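Local coordinates for protein 3-oxoadipate enol-lactonase (Burkholderia xenovorans, PDB 2XUA) that probably hydrolyses 3-oxoadipate enol-lactone in the bacterial breakdown of catechol, as an alpha/beta-hydrolase-fold enzyme, at residues V9-R22 with E76-K90. Sequence-based numbering, arbitrary orientation.
Sequences VNGTELHYRIDGER and EQLTGDVLGLMDTLK
L89 O lies at the rim of the R22 guanidinium, almost level with it: R22 NH2 gives L89 O a fairly straight hydrogen bond of 3.0 Å, tilted from the carbonyl plane. This ties the loop after strand 12-19 to the helix end, where K90 closes a Schellman motif; K90 NZ lies 4.0 Å from R22 NH2, a close pair of like charges. At the far end, the amide of N10 and the carboxylate of D81 stand almost perpendicular (86°). With CG swung anti to its backbone N, N10 carries the amide over to D81: ND2 donates within the amide plane to D81 OD1 at 3.0 Å, arriving from above the carboxylate plane, while D81 OD2 is held in a salt bridge by R61. N10 sits in the type I' turn V9-T12, which lies close to the helix where G80 and G84 offer it bare backbone. Between these polar ends, the Y16 ring is met obliquely: L85 CD1 lies 3.7 Å from Y16 CD2 and L89 CD2 4.0 Å from Y16 CE1; I18 CD1 and L89 CD1 meet tip to tip. The axes of helix 76-88 and strand 12-19 cross at -66° on one side of the alpha/beta-hydrolase sheet, with L85 also touching Y58 and A7 on strands 54-58 and 6-9, and V82 packing on helix 101-112.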
ATOM      1  N   VAL B   9     -15.859   3.227  15.756  1.00 28.23           N
ATOM      2  CA  VAL B   9     -17.110   3.594  15.155  1.00 29.81           C
ATOM      3  C   VAL B   9     -17.993   2.360  14.985  1.00 31.03           C
ATOM      4  O   VAL B   9     -17.494   1.324  14.591  1.00 30.16           O
ATOM      5  CB  VAL B   9     -16.893   4.282  13.773  1.00 30.23           C
ATOM      6  CG1 VAL B   9     -15.936   3.534  12.937  1.00 30.53           C
ATOM      7  CG2 VAL B   9     -18.173   4.347  13.042  1.00 33.65           C
ATOM      8  N   ASN B  10     -19.296   2.462  15.304  1.00 32.58           N
ATOM      9  CA  ASN B  10     -20.270   1.365  15.018  1.00 33.77           C
ATOM     10  C   ASN B  10     -19.807   0.036  15.638  1.00 33.61           C
ATOM     11  O   ASN B  10     -20.028  -1.041  15.066  1.00 34.42           O
ATOM     12  CB  ASN B  10     -20.485   1.234  13.476  1.00 33.30           C
ATOM     13  CG  ASN B  10     -21.870   0.676  13.074  1.00 37.31           C
ATOM     14  OD1 ASN B  10     -22.897   0.853  13.770  1.00 36.31           O
ATOM     15  ND2 ASN B  10     -21.898   0.014  11.902  1.00 36.08           N
ATOM     16  N   GLY B  11     -19.181   0.108  16.809  1.00 33.47           N
ATOM     17  CA  GLY B  11     -18.651  -1.078  17.483  1.00 33.40           C
ATOM     18  C   GLY B  11     -17.451  -1.771  16.833  1.00 33.03           C
ATOM     19  O   GLY B  11     -17.204  -2.952  17.106  1.00 33.30           O
ATOM     20  N   THR B  12     -16.702  -1.047  15.989  1.00 32.28           N
ATOM     21  CA  THR B  12     -15.362  -1.492  15.502  1.00 31.50           C
ATOM     22  C   THR B  12     -14.381  -0.334  15.519  1.00 30.24           C
ATOM     23  O   THR B  12     -14.736   0.763  15.900  1.00 30.63           O
ATOM     24  CB  THR B  12     -15.279  -1.813  13.978  1.00 31.92           C
ATOM     25  OG1 THR B  12     -16.506  -1.559  13.275  1.00 35.40           O
ATOM     26  CG2 THR B  12     -14.649  -3.128  13.690  1.00 29.60           C
ATOM     27  N   GLU B  13     -13.189  -0.581  14.973  1.00 28.88           N
ATOM     28  CA  GLU B  13     -12.157   0.414  14.751  1.00 28.13           C
ATOM     29  C   GLU B  13     -11.737   0.438  13.256  1.00 25.77           C
ATOM     30  O   GLU B  13     -11.335  -0.588  12.705  1.00 24.06           O
ATOM     31  CB  GLU B  13     -10.950   0.073  15.621  1.00 29.48           C
ATOM     32  CG  GLU B  13      -9.874   1.150  15.683  1.00 33.63           C
ATOM     33  CD  GLU B  13      -8.766   0.819  16.705  1.00 40.19           C
ATOM     34  OE1 GLU B  13      -8.859  -0.206  17.438  1.00 42.18           O
ATOM     35  OE2 GLU B  13      -7.784   1.574  16.781  1.00 39.85           O
ATOM     36  N   LEU B  14     -11.840   1.601  12.610  1.00 23.11           N
ATOM     37  CA  LEU B  14     -11.461   1.733  11.206  1.00 19.68           C
ATOM     38  C   LEU B  14     -10.260   2.638  10.991  1.00 18.89           C
ATOM     39  O   LEU B  14     -10.232   3.758  11.480  1.00 17.43           O
ATOM     40  CB  LEU B  14     -12.613   2.286  10.373  1.00 19.97           C
ATOM     41  CG  LEU B  14     -13.997   1.600  10.493  1.00 23.05           C
ATOM     42  CD1 LEU B  14     -15.051   2.452   9.836  1.00 21.72           C
ATOM     43  CD2 LEU B  14     -13.964   0.205   9.893  1.00 18.03           C
ATOM     44  N   HIS B  15      -9.323   2.143  10.189  1.00 16.12           N
ATOM     45  CA  HIS B  15      -8.213   2.934   9.688  1.00 16.81           C
ATOM     46  C   HIS B  15      -8.739   3.867   8.589  1.00 15.60           C
ATOM     47  O   HIS B  15      -9.462   3.443   7.676  1.00 15.76           O
ATOM     48  CB  HIS B  15      -7.087   2.014   9.191  1.00 15.51           C
ATOM     49  CG  HIS B  15      -5.987   2.728   8.448  1.00 18.04           C
ATOM     50  ND1 HIS B  15      -5.346   3.845   8.940  1.00 19.59           N
ATOM     51  CD2 HIS B  15      -5.425   2.479   7.240  1.00 20.07           C
ATOM     52  CE1 HIS B  15      -4.458   4.267   8.060  1.00 17.66           C
ATOM     53  NE2 HIS B  15      -4.461   3.451   7.032  1.00 19.09           N
ATOM     54  N   TYR B  16      -8.396   5.143   8.657  1.00 14.25           N
ATOM     55  CA  TYR B  16      -8.833   6.056   7.594  1.00 13.47           C
ATOM     56  C   TYR B  16      -7.720   7.008   7.131  1.00 13.39           C
ATOM     57  O   TYR B  16      -6.677   7.149   7.809  1.00 15.18           O
ATOM     58  CB  TYR B  16     -10.088   6.875   8.035  1.00 12.85           C
ATOM     59  CG  TYR B  16      -9.812   7.858   9.151  1.00 14.37           C
ATOM     60  CD1 TYR B  16      -9.415   9.181   8.877  1.00 15.68           C
ATOM     61  CD2 TYR B  16      -9.950   7.464  10.491  1.00 19.80           C
ATOM     62  CE1 TYR B  16      -9.116  10.087   9.940  1.00 16.65           C
ATOM     63  CE2 TYR B  16      -9.669   8.345  11.541  1.00 17.55           C
ATOM     64  CZ  TYR B  16      -9.263   9.648  11.258  1.00 19.71           C
ATOM     65  OH  TYR B  16      -8.967  10.518  12.302  1.00 22.89           O
ATOM     66  N   ARG B  17      -7.985   7.707   6.044  1.00 13.85           N
ATOM     67  CA  ARG B  17      -6.994   8.652   5.470  1.00 14.26           C
ATOM     68  C   ARG B  17      -7.657   9.809   4.866  1.00 13.79           C
ATOM     69  O   ARG B  17      -8.595   9.622   4.106  1.00 14.76           O
ATOM     70  CB  ARG B  17      -6.129   7.942   4.438  1.00 13.64           C
ATOM     71  CG  ARG B  17      -5.003   8.783   3.876  1.00 14.26           C
ATOM     72  CD  ARG B  17      -3.935   7.850   3.249  1.00 15.66           C
ATOM     73  NE  ARG B  17      -3.120   7.138   4.257  1.00 12.40           N
ATOM     74  CZ  ARG B  17      -2.164   6.260   3.970  1.00 13.49           C
ATOM     75  NH1 ARG B  17      -1.902   5.928   2.725  1.00 12.55           N
ATOM     76  NH2 ARG B  17      -1.535   5.649   4.925  1.00 11.87           N
ATOM     77  N   ILE B  18      -7.168  11.011   5.173  1.00 13.19           N
ATOM     78  CA  ILE B  18      -7.758  12.244   4.600  1.00 13.27           C
ATOM     79  C   ILE B  18      -6.764  12.979   3.616  1.00 14.68           C
ATOM     80  O   ILE B  18      -5.562  13.112   3.919  1.00 13.78           O
ATOM     81  CB  ILE B  18      -8.189  13.211   5.723  1.00 14.72           C
ATOM     82  CG1 ILE B  18      -9.302  12.594   6.582  1.00 17.69           C
ATOM     83  CG2 ILE B  18      -8.627  14.606   5.160  1.00 14.76           C
ATOM     84  CD1 ILE B  18      -9.670  13.381   7.854  1.00 16.89           C
ATOM     85  N   ASP B  19      -7.230  13.410   2.445  1.00 14.77           N
ATOM     86  CA  ASP B  19      -6.399  14.253   1.581  1.00 15.64           C
ATOM     87  C   ASP B  19      -7.177  15.509   1.191  1.00 16.28           C
ATOM     88  O   ASP B  19      -8.393  15.542   1.310  1.00 14.53           O
ATOM     89  CB  ASP B  19      -5.955  13.482   0.319  1.00 15.87           C
ATOM     90  CG  ASP B  19      -5.079  12.292   0.629  1.00 18.98           C
ATOM     91  OD1 ASP B  19      -3.828  12.464   0.545  1.00 18.21           O
ATOM     92  OD2 ASP B  19      -5.632  11.176   0.928  1.00 16.93           O
ATOM     93  N   GLY B  20      -6.453  16.540   0.710  1.00 16.93           N
ATOM     94  CA  GLY B  20      -7.023  17.853   0.488  1.00 16.66           C
ATOM     95  C   GLY B  20      -6.905  18.627   1.811  1.00 19.48           C
ATOM     96  O   GLY B  20      -6.490  18.088   2.823  1.00 20.43           O
ATOM     97  N   GLU B  21      -7.266  19.901   1.829  1.00 21.57           N
ATOM     98  CA  GLU B  21      -7.049  20.737   3.041  1.00 22.99           C
ATOM     99  C   GLU B  21      -8.165  20.398   4.039  1.00 22.04           C
ATOM    100  O   GLU B  21      -9.293  20.764   3.797  1.00 21.70           O
ATOM    101  CB  GLU B  21      -7.151  22.202   2.614  1.00 24.32           C
ATOM    102  CG  GLU B  21      -5.839  22.998   2.652  1.00 33.79           C
ATOM    103  CD  GLU B  21      -4.601  22.236   2.173  1.00 43.30           C
ATOM    104  OE1 GLU B  21      -3.663  22.021   3.006  1.00 47.43           O
ATOM    105  OE2 GLU B  21      -4.564  21.871   0.972  1.00 47.20           O
ATOM    106  N   ARG B  22      -7.884  19.713   5.136  1.00 22.60           N
ATOM    107  CA  ARG B  22      -8.983  19.011   5.862  1.00 23.69           C
ATOM    108  C   ARG B  22      -9.970  19.987   6.590  1.00 23.93           C
ATOM    109  O   ARG B  22     -11.173  19.680   6.770  1.00 20.53           O
ATOM    110  CB  ARG B  22      -8.475  17.745   6.634  1.00 25.35           C
ATOM    111  CG  ARG B  22      -8.526  17.556   8.177  1.00 28.72           C
ATOM    112  CD  ARG B  22      -9.834  17.916   8.778  1.00 30.30           C
ATOM    113  NE  ARG B  22     -10.430  17.080   9.834  1.00 28.02           N
ATOM    114  CZ  ARG B  22     -11.762  17.088  10.000  1.00 30.05           C
ATOM    115  NH1 ARG B  22     -12.484  17.846   9.179  1.00 26.64           N
ATOM    116  NH2 ARG B  22     -12.399  16.368  10.929  1.00 29.62           N
ATOM    117  N   GLU B  76     -25.875  -3.340   6.688  1.00 27.17           N
ATOM    118  CA  GLU B  76     -26.147  -2.335   7.738  1.00 26.06           C
ATOM    119  C   GLU B  76     -24.937  -2.024   8.589  1.00 25.93           C
ATOM    120  O   GLU B  76     -24.793  -0.882   9.080  1.00 26.67           O
ATOM    121  CB  GLU B  76     -27.303  -2.735   8.698  1.00 26.79           C
ATOM    122  CG  GLU B  76     -28.652  -2.828   8.045  1.00 26.27           C
ATOM    123  CD  GLU B  76     -28.852  -4.081   7.197  1.00 28.20           C
ATOM    124  OE1 GLU B  76     -28.285  -5.117   7.545  1.00 26.33           O
ATOM    125  OE2 GLU B  76     -29.558  -4.008   6.167  1.00 27.09           O
ATOM    126  N   GLN B  77     -24.088  -3.002   8.846  1.00 24.28           N
ATOM    127  CA  GLN B  77     -22.883  -2.680   9.571  1.00 24.20           C
ATOM    128  C   GLN B  77     -22.004  -1.796   8.636  1.00 23.82           C
ATOM    129  O   GLN B  77     -21.418  -0.777   9.050  1.00 22.63           O
ATOM    130  CB  GLN B  77     -22.099  -3.910   9.988  1.00 24.43           C
ATOM    131  CG  GLN B  77     -22.573  -4.551  11.331  1.00 28.50           C
ATOM    132  CD  GLN B  77     -22.071  -5.961  11.448  1.00 30.45           C
ATOM    133  OE1 GLN B  77     -21.839  -6.609  10.430  1.00 28.14           O
ATOM    134  NE2 GLN B  77     -21.872  -6.445  12.686  1.00 32.64           N
ATOM    135  N   LEU B  78     -21.930  -2.192   7.382  1.00 22.84           N
ATOM    136  CA  LEU B  78     -21.073  -1.481   6.429  1.00 22.39           C
ATOM    137  C   LEU B  78     -21.524  -0.059   6.191  1.00 23.36           C
ATOM    138  O   LEU B  78     -20.696   0.844   6.041  1.00 24.96           O
ATOM    139  CB  LEU B  78     -20.921  -2.260   5.114  1.00 21.78           C
ATOM    140  CG  LEU B  78     -20.367  -3.693   5.180  1.00 20.05           C
ATOM    141  CD1 LEU B  78     -20.548  -4.279   3.806  1.00 16.79           C
ATOM    142  CD2 LEU B  78     -18.877  -3.775   5.593  1.00 18.85           C
ATOM    143  N   THR B  79     -22.819   0.157   6.131  1.00 22.85           N
ATOM    144  CA  THR B  79     -23.345   1.482   5.939  1.00 24.94           C
ATOM    145  C   THR B  79     -23.067   2.328   7.205  1.00 24.71           C
ATOM    146  O   THR B  79     -22.655   3.498   7.104  1.00 24.06           O
ATOM    147  CB  THR B  79     -24.834   1.422   5.611  1.00 25.58           C
ATOM    148  OG1 THR B  79     -25.031   0.691   4.399  1.00 29.03           O
ATOM    149  CG2 THR B  79     -25.406   2.816   5.306  1.00 29.27           C
ATOM    150  N   GLY B  80     -23.281   1.727   8.372  1.00 23.04           N
ATOM    151  CA  GLY B  80     -23.132   2.400   9.644  1.00 24.28           C
ATOM    152  C   GLY B  80     -21.677   2.733   9.951  1.00 23.62           C
ATOM    153  O   GLY B  80     -21.366   3.701  10.664  1.00 22.04           O
ATOM    154  N   ASP B  81     -20.784   1.920   9.395  1.00 22.84           N
ATOM    155  CA  ASP B  81     -19.383   2.210   9.459  1.00 22.86           C
ATOM    156  C   ASP B  81     -19.093   3.565   8.781  1.00 21.37           C
ATOM    157  O   ASP B  81     -18.379   4.369   9.365  1.00 22.00           O
ATOM    158  CB  ASP B  81     -18.582   1.079   8.829  1.00 22.56           C
ATOM    159  CG  ASP B  81     -18.529  -0.138   9.711  1.00 25.60           C
ATOM    160  OD1 ASP B  81     -19.050  -0.110  10.874  1.00 25.77           O
ATOM    161  OD2 ASP B  81     -17.918  -1.118   9.293  1.00 23.86           O
ATOM    162  N   VAL B  82     -19.636   3.798   7.589  1.00 21.16           N
ATOM    163  CA  VAL B  82     -19.371   5.045   6.792  1.00 21.29           C
ATOM    164  C   VAL B  82     -19.942   6.169   7.595  1.00 22.39           C
ATOM    165  O   VAL B  82     -19.247   7.127   7.922  1.00 21.65           O
ATOM    166  CB  VAL B  82     -20.025   5.037   5.383  1.00 21.25           C
ATOM    167  CG1 VAL B  82     -19.831   6.431   4.655  1.00 20.04           C
ATOM    168  CG2 VAL B  82     -19.413   3.934   4.499  1.00 21.21           C
ATOM    169  N   LEU B  83     -21.199   5.998   8.006  1.00 21.33           N
ATOM    170  CA  LEU B  83     -21.855   7.030   8.821  1.00 22.08           C
ATOM    171  C   LEU B  83     -21.160   7.409  10.122  1.00 21.14           C
ATOM    172  O   LEU B  83     -20.990   8.596  10.380  1.00 22.23           O
ATOM    173  CB  LEU B  83     -23.319   6.670   9.056  1.00 22.68           C
ATOM    174  CG  LEU B  83     -24.095   6.554   7.780  1.00 24.35           C
ATOM    175  CD1 LEU B  83     -25.450   5.968   8.204  1.00 31.30           C
ATOM    176  CD2 LEU B  83     -24.282   7.889   7.042  1.00 26.64           C
ATOM    177  N   GLY B  84     -20.692   6.437  10.876  1.00 20.17           N
ATOM    178  CA  GLY B  84     -19.985   6.676  12.119  1.00 22.05           C
ATOM    179  C   GLY B  84     -18.641   7.351  11.907  1.00 22.42           C
ATOM    180  O   GLY B  84     -18.247   8.272  12.671  1.00 22.31           O
ATOM    181  N   LEU B  85     -17.926   6.919  10.855  1.00 21.52           N
ATOM    182  CA  LEU B  85     -16.714   7.641  10.436  1.00 20.13           C
ATOM    183  C   LEU B  85     -16.989   9.104  10.074  1.00 19.90           C
ATOM    184  O   LEU B  85     -16.275  10.013  10.530  1.00 19.22           O
ATOM    185  CB  LEU B  85     -16.069   6.901   9.239  1.00 18.47           C
ATOM    186  CG  LEU B  85     -14.696   7.420   8.779  1.00 21.67           C
ATOM    187  CD1 LEU B  85     -13.645   7.442   9.897  1.00 19.12           C
ATOM    188  CD2 LEU B  85     -14.172   6.583   7.574  1.00 22.21           C
HETATM  189  N   MSE B  86     -17.981   9.339   9.199  1.00 19.93           N
HETATM  190  CA  MSE B  86     -18.378  10.719   8.882  1.00 20.79           C
HETATM  191  C   MSE B  86     -18.742  11.514  10.121  1.00 21.32           C
HETATM  192  O   MSE B  86     -18.259  12.642  10.335  1.00 19.26           O
HETATM  193  CB  MSE B  86     -19.544  10.703   7.932  1.00 21.01           C
HETATM  194  CG  MSE B  86     -19.093  10.448   6.530  1.00 21.30           C
HETATM  195 SE   MSE B  86     -20.624  10.037   5.426  1.00 29.73          SE
HETATM  196  CE  MSE B  86     -21.457  11.820   5.420  1.00 21.46           C
ATOM    197  N   ASP B  87     -19.566  10.900  10.971  1.00 21.76           N
ATOM    198  CA  ASP B  87     -19.980  11.539  12.223  1.00 22.94           C
ATOM    199  C   ASP B  87     -18.790  11.926  13.095  1.00 22.09           C
ATOM    200  O   ASP B  87     -18.716  13.064  13.611  1.00 23.39           O
ATOM    201  CB  ASP B  87     -20.900  10.585  13.002  1.00 22.94           C
ATOM    202  CG  ASP B  87     -22.309  10.517  12.419  1.00 25.21           C
ATOM    203  OD1 ASP B  87     -22.668  11.299  11.506  1.00 27.80           O
ATOM    204  OD2 ASP B  87     -23.072   9.658  12.888  1.00 27.53           O
ATOM    205  N   THR B  88     -17.862  10.991  13.247  1.00 23.20           N
ATOM    206  CA  THR B  88     -16.590  11.176  13.990  1.00 22.12           C
ATOM    207  C   THR B  88     -15.807  12.362  13.461  1.00 21.39           C
ATOM    208  O   THR B  88     -15.221  13.102  14.246  1.00 18.28           O
ATOM    209  CB  THR B  88     -15.638   9.930  13.930  1.00 23.25           C
ATOM    210  OG1 THR B  88     -16.229   8.833  14.639  1.00 27.97           O
ATOM    211  CG2 THR B  88     -14.312  10.220  14.600  1.00 23.80           C
ATOM    212  N   LEU B  89     -15.761  12.499  12.133  1.00 20.49           N
ATOM    213  CA  LEU B  89     -15.047  13.631  11.474  1.00 21.15           C
ATOM    214  C   LEU B  89     -15.869  14.920  11.324  1.00 20.30           C
ATOM    215  O   LEU B  89     -15.408  15.905  10.792  1.00 19.56           O
ATOM    216  CB  LEU B  89     -14.431  13.157  10.145  1.00 19.69           C
ATOM    217  CG  LEU B  89     -13.491  11.965  10.275  1.00 17.27           C
ATOM    218  CD1 LEU B  89     -13.113  11.459   8.883  1.00 18.69           C
ATOM    219  CD2 LEU B  89     -12.195  12.302  11.058  1.00 20.72           C
ATOM    220  N   LYS B  90     -17.087  14.909  11.895  1.00 21.65           N
ATOM    221  CA  LYS B  90     -18.059  16.012  11.772  1.00 22.42           C
ATOM    222  C   LYS B  90     -18.460  16.278  10.317  1.00 20.93           C
ATOM    223  O   LYS B  90     -18.850  17.398   9.936  1.00 22.09           O
ATOM    224  CB  LYS B  90     -17.611  17.289  12.547  1.00 22.40           C
ATOM    225  CG  LYS B  90     -17.403  17.035  14.062  1.00 27.57           C
ATOM    226  CD  LYS B  90     -16.480  18.127  14.702  1.00 33.29           C
ATOM    227  CE  LYS B  90     -15.066  17.594  15.183  1.00 37.86           C
ATOM    228  NZ  LYS B  90     -13.777  17.879  14.349  1.00 35.83           N
TER